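Local coordinates for protein malate dehydrogenase (Entamoeba histolytica, PDB 3I0P) that probably catalyses the NAD-dependent interconversion of malate and oxaloacetate, at residues Ser10-Leu22 with Ala32-Leu44. Residues are numbered along the deposited sequence; the frame is centred on the assembly and turned at random.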
loop_
_atom_site.group_PDB
_atom_site.type_symbol
_atom_site.label_atom_id
_atom_site.label_comp_id
_atom_site.label_asym_id
_atom_site.label_seq_id
_atom_site.Cartn_x
_atom_site.Cartn_y
_atom_site.Cartn_z
ATOM N N SER A 10 6.136 -30.522 17.828
ATOM C CA SER A 10 7.193 -29.517 17.930
ATOM C C SER A 10 7.528 -28.946 16.552
ATOM O O SER A 10 7.388 -29.643 15.539
ATOM C CB SER A 10 8.451 -30.108 18.572
ATOM O OG SER A 10 9.189 -30.880 17.637
ATOM N N ILE A 11 7.969 -27.687 16.529
ATOM C CA ILE A 11 8.427 -27.023 15.303
ATOM C C ILE A 11 9.510 -27.839 14.582
ATOM O O ILE A 11 9.426 -28.043 13.375
ATOM C CB ILE A 11 8.927 -25.566 15.592
ATOM C CG1 ILE A 11 7.763 -24.635 16.011
ATOM C CG2 ILE A 11 9.731 -25.007 14.430
ATOM C CD1 ILE A 11 6.626 -24.467 14.994
ATOM N N ASP A 12 10.507 -28.314 15.331
ATOM C CA ASP A 12 11.571 -29.149 14.776
ATOM C C ASP A 12 11.027 -30.378 14.048
ATOM O O ASP A 12 11.470 -30.670 12.942
ATOM C CB ASP A 12 12.569 -29.584 15.858
ATOM C CG ASP A 12 13.480 -28.442 16.332
ATOM O OD1 ASP A 12 14.082 -27.722 15.497
ATOM O OD2 ASP A 12 13.617 -28.284 17.564
ATOM N N THR A 13 10.077 -31.088 14.663
ATOM C CA THR A 13 9.447 -32.257 14.031
ATOM C C THR A 13 8.807 -31.868 12.695
ATOM O O THR A 13 9.063 -32.509 11.677
ATOM C CB THR A 13 8.371 -32.942 14.947
ATOM O OG1 THR A 13 8.967 -33.360 16.178
ATOM C CG2 THR A 13 7.745 -34.161 14.270
ATOM N N ILE A 14 7.985 -30.818 12.716
ATOM C CA ILE A 14 7.298 -30.317 11.530
ATOM C C ILE A 14 8.292 -29.899 10.443
ATOM O O ILE A 14 8.110 -30.240 9.269
ATOM C CB ILE A 14 6.349 -29.142 11.888
ATOM C CG1 ILE A 14 5.300 -29.593 12.906
ATOM C CG2 ILE A 14 5.668 -28.575 10.637
ATOM C CD1 ILE A 14 4.588 -28.459 13.604
ATOM N N LYS A 15 9.332 -29.166 10.858
ATOM C CA LYS A 15 10.442 -28.702 10.011
ATOM C C LYS A 15 11.121 -29.842 9.280
ATOM O O LYS A 15 11.210 -29.826 8.055
ATOM C CB LYS A 15 11.521 -28.051 10.885
ATOM C CG LYS A 15 11.680 -26.562 10.825
ATOM C CD LYS A 15 12.805 -26.158 11.765
ATOM C CE LYS A 15 13.561 -24.927 11.264
ATOM N NZ LYS A 15 13.964 -24.045 12.409
ATOM N N GLU A 16 11.611 -30.820 10.048
ATOM C CA GLU A 16 12.360 -31.966 9.526
ATOM C C GLU A 16 11.501 -32.832 8.624
ATOM O O GLU A 16 11.971 -33.334 7.601
ATOM C CB GLU A 16 12.907 -32.813 10.680
ATOM C CG GLU A 16 13.228 -34.271 10.320
ATOM C CD GLU A 16 14.574 -34.444 9.623
ATOM O OE1 GLU A 16 15.199 -33.431 9.242
ATOM O OE2 GLU A 16 15.005 -35.601 9.453
ATOM N N PHE A 17 10.237 -32.990 9.009
ATOM C CA PHE A 17 9.304 -33.873 8.308
ATOM C C PHE A 17 9.019 -33.332 6.929
ATOM O O PHE A 17 9.023 -34.068 5.949
ATOM C CB PHE A 17 7.998 -34.002 9.091
ATOM C CG PHE A 17 6.938 -34.783 8.375
ATOM C CD1 PHE A 17 7.016 -36.176 8.291
ATOM C CD2 PHE A 17 5.856 -34.134 7.785
ATOM C CE1 PHE A 17 6.029 -36.913 7.626
ATOM C CE2 PHE A 17 4.861 -34.859 7.113
ATOM C CZ PHE A 17 4.947 -36.251 7.034
ATOM N N MET A 18 8.796 -32.025 6.873
ATOM C CA MET A 18 8.468 -31.333 5.640
ATOM C C MET A 18 9.623 -31.490 4.649
ATOM O O MET A 18 9.418 -31.770 3.471
ATOM C CB MET A 18 8.196 -29.870 5.960
ATOM C CG MET A 18 6.944 -29.330 5.337
ATOM S SD MET A 18 5.943 -28.212 6.344
ATOM C CE MET A 18 7.169 -27.143 7.115
ATOM N N TYR A 19 10.839 -31.355 5.161
ATOM C CA TYR A 19 12.048 -31.447 4.366
ATOM C C TYR A 19 12.306 -32.873 3.856
ATOM O O TYR A 19 12.754 -33.056 2.719
ATOM C CB TYR A 19 13.205 -30.916 5.206
ATOM C CG TYR A 19 14.604 -31.194 4.715
ATOM C CD1 TYR A 19 15.144 -30.499 3.632
ATOM C CD2 TYR A 19 15.412 -32.114 5.378
ATOM C CE1 TYR A 19 16.456 -30.747 3.195
ATOM C CE2 TYR A 19 16.720 -32.369 4.956
ATOM C CZ TYR A 19 17.231 -31.680 3.868
ATOM O OH TYR A 19 18.516 -31.932 3.465
ATOM N N GLN A 20 12.017 -33.880 4.684
ATOM C CA GLN A 20 12.190 -35.268 4.255
ATOM C C GLN A 20 11.161 -35.659 3.193
ATOM O O GLN A 20 11.507 -36.292 2.197
ATOM C CB GLN A 20 12.163 -36.251 5.429
ATOM C CG GLN A 20 13.267 -36.064 6.485
ATOM C CD GLN A 20 14.694 -36.193 5.948
ATOM O OE1 GLN A 20 14.982 -36.998 5.056
ATOM N NE2 GLN A 20 15.602 -35.400 6.521
ATOM N N VAL A 21 9.907 -35.264 3.389
ATOM C CA VAL A 21 8.865 -35.588 2.417
ATOM C C VAL A 21 9.114 -34.906 1.057
ATOM O O VAL A 21 8.814 -35.479 -0.007
ATOM C CB VAL A 21 7.448 -35.280 2.956
ATOM C CG1 VAL A 21 6.385 -35.634 1.920
ATOM C CG2 VAL A 21 7.195 -36.046 4.240
ATOM N N LEU A 22 9.681 -33.702 1.095
ATOM C CA LEU A 22 9.993 -32.966 -0.128
ATOM C C LEU A 22 11.148 -33.605 -0.893
ATOM O O LEU A 22 11.165 -33.589 -2.122
ATOM C CB LEU A 22 10.290 -31.496 0.178
ATOM C CG LEU A 22 9.101 -30.575 0.459
ATOM C CD1 LEU A 22 9.540 -29.327 1.225
ATOM C CD2 LEU A 22 8.393 -30.206 -0.841
ATOM N N ALA A 32 14.115 -28.054 -1.296
ATOM C CA ALA A 32 13.395 -28.565 -0.125
ATOM C C ALA A 32 13.621 -27.658 1.078
ATOM O O ALA A 32 12.690 -27.393 1.827
ATOM C CB ALA A 32 13.801 -29.995 0.195
ATOM N N ARG A 33 14.854 -27.174 1.242
ATOM C CA ARG A 33 15.197 -26.275 2.339
ATOM C C ARG A 33 14.521 -24.905 2.242
ATOM O O ARG A 33 13.979 -24.411 3.230
ATOM C CB ARG A 33 16.713 -26.124 2.484
ATOM C CG ARG A 33 17.313 -27.063 3.517
ATOM C CD ARG A 33 18.797 -26.818 3.711
ATOM N NE ARG A 33 19.564 -27.077 2.499
ATOM C CZ ARG A 33 20.407 -26.217 1.937
ATOM N NH1 ARG A 33 20.624 -25.018 2.477
ATOM N NH2 ARG A 33 21.058 -26.570 0.833
ATOM N N MET A 34 14.542 -24.306 1.056
ATOM C CA MET A 34 13.922 -23.003 0.855
ATOM C C MET A 34 12.424 -23.071 1.141
ATOM O O MET A 34 11.895 -22.228 1.846
ATOM C CB MET A 34 14.191 -22.474 -0.560
ATOM C CG MET A 34 15.638 -22.046 -0.810
ATOM S SD MET A 34 15.861 -21.374 -2.471
ATOM C CE MET A 34 17.571 -20.837 -2.441
ATOM N N VAL A 35 11.767 -24.109 0.621
ATOM C CA VAL A 35 10.323 -24.313 0.758
ATOM C C VAL A 35 9.894 -24.612 2.188
ATOM O O VAL A 35 8.905 -24.050 2.668
ATOM C CB VAL A 35 9.836 -25.443 -0.176
ATOM C CG1 VAL A 35 8.398 -25.877 0.142
ATOM C CG2 VAL A 35 9.974 -25.004 -1.620
ATOM N N ARG A 36 10.621 -25.489 2.874
ATOM C CA ARG A 36 10.244 -25.830 4.228
ATOM C C ARG A 36 10.494 -24.658 5.177
ATOM O O ARG A 36 9.727 -24.467 6.116
ATOM C CB ARG A 36 10.918 -27.130 4.694
ATOM C CG ARG A 36 12.372 -27.012 5.098
ATOM C CD ARG A 36 12.523 -26.731 6.580
ATOM N NE ARG A 36 13.921 -26.452 6.891
ATOM C CZ ARG A 36 14.806 -27.379 7.231
ATOM N NH1 ARG A 36 14.441 -28.646 7.312
ATOM N NH2 ARG A 36 16.059 -27.046 7.497
ATOM N N ASP A 37 11.545 -23.871 4.919
ATOM C CA ASP A 37 11.828 -22.672 5.721
ATOM C C ASP A 37 10.668 -21.680 5.666
ATOM O O ASP A 37 10.241 -21.160 6.699
ATOM C CB ASP A 37 13.108 -21.971 5.267
ATOM C CG ASP A 37 14.371 -22.611 5.823
ATOM O OD1 ASP A 37 14.297 -23.578 6.612
ATOM O OD2 ASP A 37 15.462 -22.119 5.461
ATOM N N THR A 38 10.145 -21.432 4.467
ATOM C CA THR A 38 9.070 -20.454 4.345
ATOM C C THR A 38 7.730 -21.059 4.725
ATOM O O THR A 38 6.827 -20.333 5.133
ATOM C CB THR A 38 8.990 -19.735 2.960
ATOM O OG1 THR A 38 7.769 -20.065 2.314
ATOM C CG2 THR A 38 10.154 -20.062 2.055
ATOM N N LEU A 39 7.595 -22.376 4.614
ATOM C CA LEU A 39 6.397 -23.030 5.137
ATOM C C LEU A 39 6.391 -23.016 6.662
ATOM O O LEU A 39 5.414 -22.557 7.258
ATOM C CB LEU A 39 6.202 -24.441 4.572
ATOM C CG LEU A 39 5.861 -24.455 3.079
ATOM C CD1 LEU A 39 5.459 -25.838 2.610
ATOM C CD2 LEU A 39 4.744 -23.451 2.790
ATOM N N ILE A 40 7.474 -23.473 7.297
ATOM C CA ILE A 40 7.549 -23.436 8.762
ATOM C C ILE A 40 7.432 -22.006 9.322
ATOM O O ILE A 40 6.801 -21.805 10.347
ATOM C CB ILE A 40 8.804 -24.165 9.341
ATOM C CG1 ILE A 40 8.626 -24.432 10.842
ATOM C CG2 ILE A 40 10.082 -23.371 9.101
ATOM C CD1 ILE A 40 7.752 -25.601 11.165
ATOM N N ALA A 41 8.028 -21.031 8.633
ATOM C CA ALA A 41 7.861 -19.617 8.956
ATOM C C ALA A 41 6.399 -19.236 9.097
ATOM O O ALA A 41 6.036 -18.472 9.997
ATOM C CB ALA A 41 8.517 -18.741 7.907
ATOM N N ALA A 42 5.552 -19.766 8.220
ATOM C CA ALA A 42 4.129 -19.512 8.355
ATOM C C ALA A 42 3.591 -20.080 9.678
ATOM O O ALA A 42 2.811 -19.407 10.372
ATOM C CB ALA A 42 3.368 -20.051 7.171
ATOM N N ASP A 43 4.020 -21.296 10.027
ATOM C CA ASP A 43 3.560 -21.942 11.265
ATOM C C ASP A 43 4.155 -21.257 12.508
ATOM O O ASP A 43 3.472 -21.104 13.518
ATOM C CB ASP A 43 3.871 -23.451 11.279
ATOM C CG ASP A 43 3.141 -24.221 10.180
ATOM O OD1 ASP A 43 1.919 -24.042 9.997
ATOM O OD2 ASP A 43 3.800 -25.030 9.498
ATOM N N LEU A 44 5.423 -20.851 12.425
ATOM C CA LEU A 44 6.059 -20.100 13.494
ATOM C C LEU A 44 5.313 -18.807 13.776
ATOM O O LEU A 44 5.173 -18.411 14.929
ATOM C CB LEU A 44 7.520 -19.799 13.171
ATOM C CG LEU A 44 8.505 -20.891 13.578
ATOM C CD1 LEU A 44 9.863 -20.692 12.885
ATOM C CD2 LEU A 44 8.660 -20.994 15.090
#
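I40 reaches across from helix 32-44 and settles as a single knob in the four-residue hole formed by I11, I14, K15 and M18 of helix 11-22. Its CG1 stands anti to the backbone N (chi1 -164°), and from there CD1 extends to within 3.7 Å of I14 CG2. The side chains of K15 and I40 cross at about a right angle, CG against CG1. The pair illustrates an antiparallel helical hairpin with an apolar inner face and polar chains along its more exposed flank; the helix directions are 144° apart and the axes 9.0 Å apart at closest approach. At one end, I11 CG1 touches L44 CD2 at 3.9 Å. M18 bends its chain so that CE meets I40 N at 3.7 Å and also R36 O, the two atoms joined by a helix hydrogen bond, and lies 3.8 Å from L39 CB. At the other end the small side chain of A32 lets the helices close up, its CB meeting both L22 CB and Y19 CD1.

R36 rides along the flank. Its chain turns at chi2 and carries NH1 past Y19 CB, leaving the guanidinium 53° from the plane of the phenol ring; K15 O lies near the edge of the same group. The in-plane salt bridge from R36 NE to D37 OD1, 2.9 Å long, helps fix the turn of the guanidinium. A second-shell carboxylate, E29, holds the hydroxyl of Y19 and the head group of R33.

A bound NAD lies about 9 Å from the L39 side chain. The D43 carboxylate (OD2) accepts a hydrogen bond from I52 N, while its backbone O accepts one from R337 NH1 of helix 328-340. Beyond the hairpin, F55 of helix 55-64 packs against M18 and L39, H94 of helix 93-111 covers V35 and L39, and Y129 of helix 127-136 touches D37.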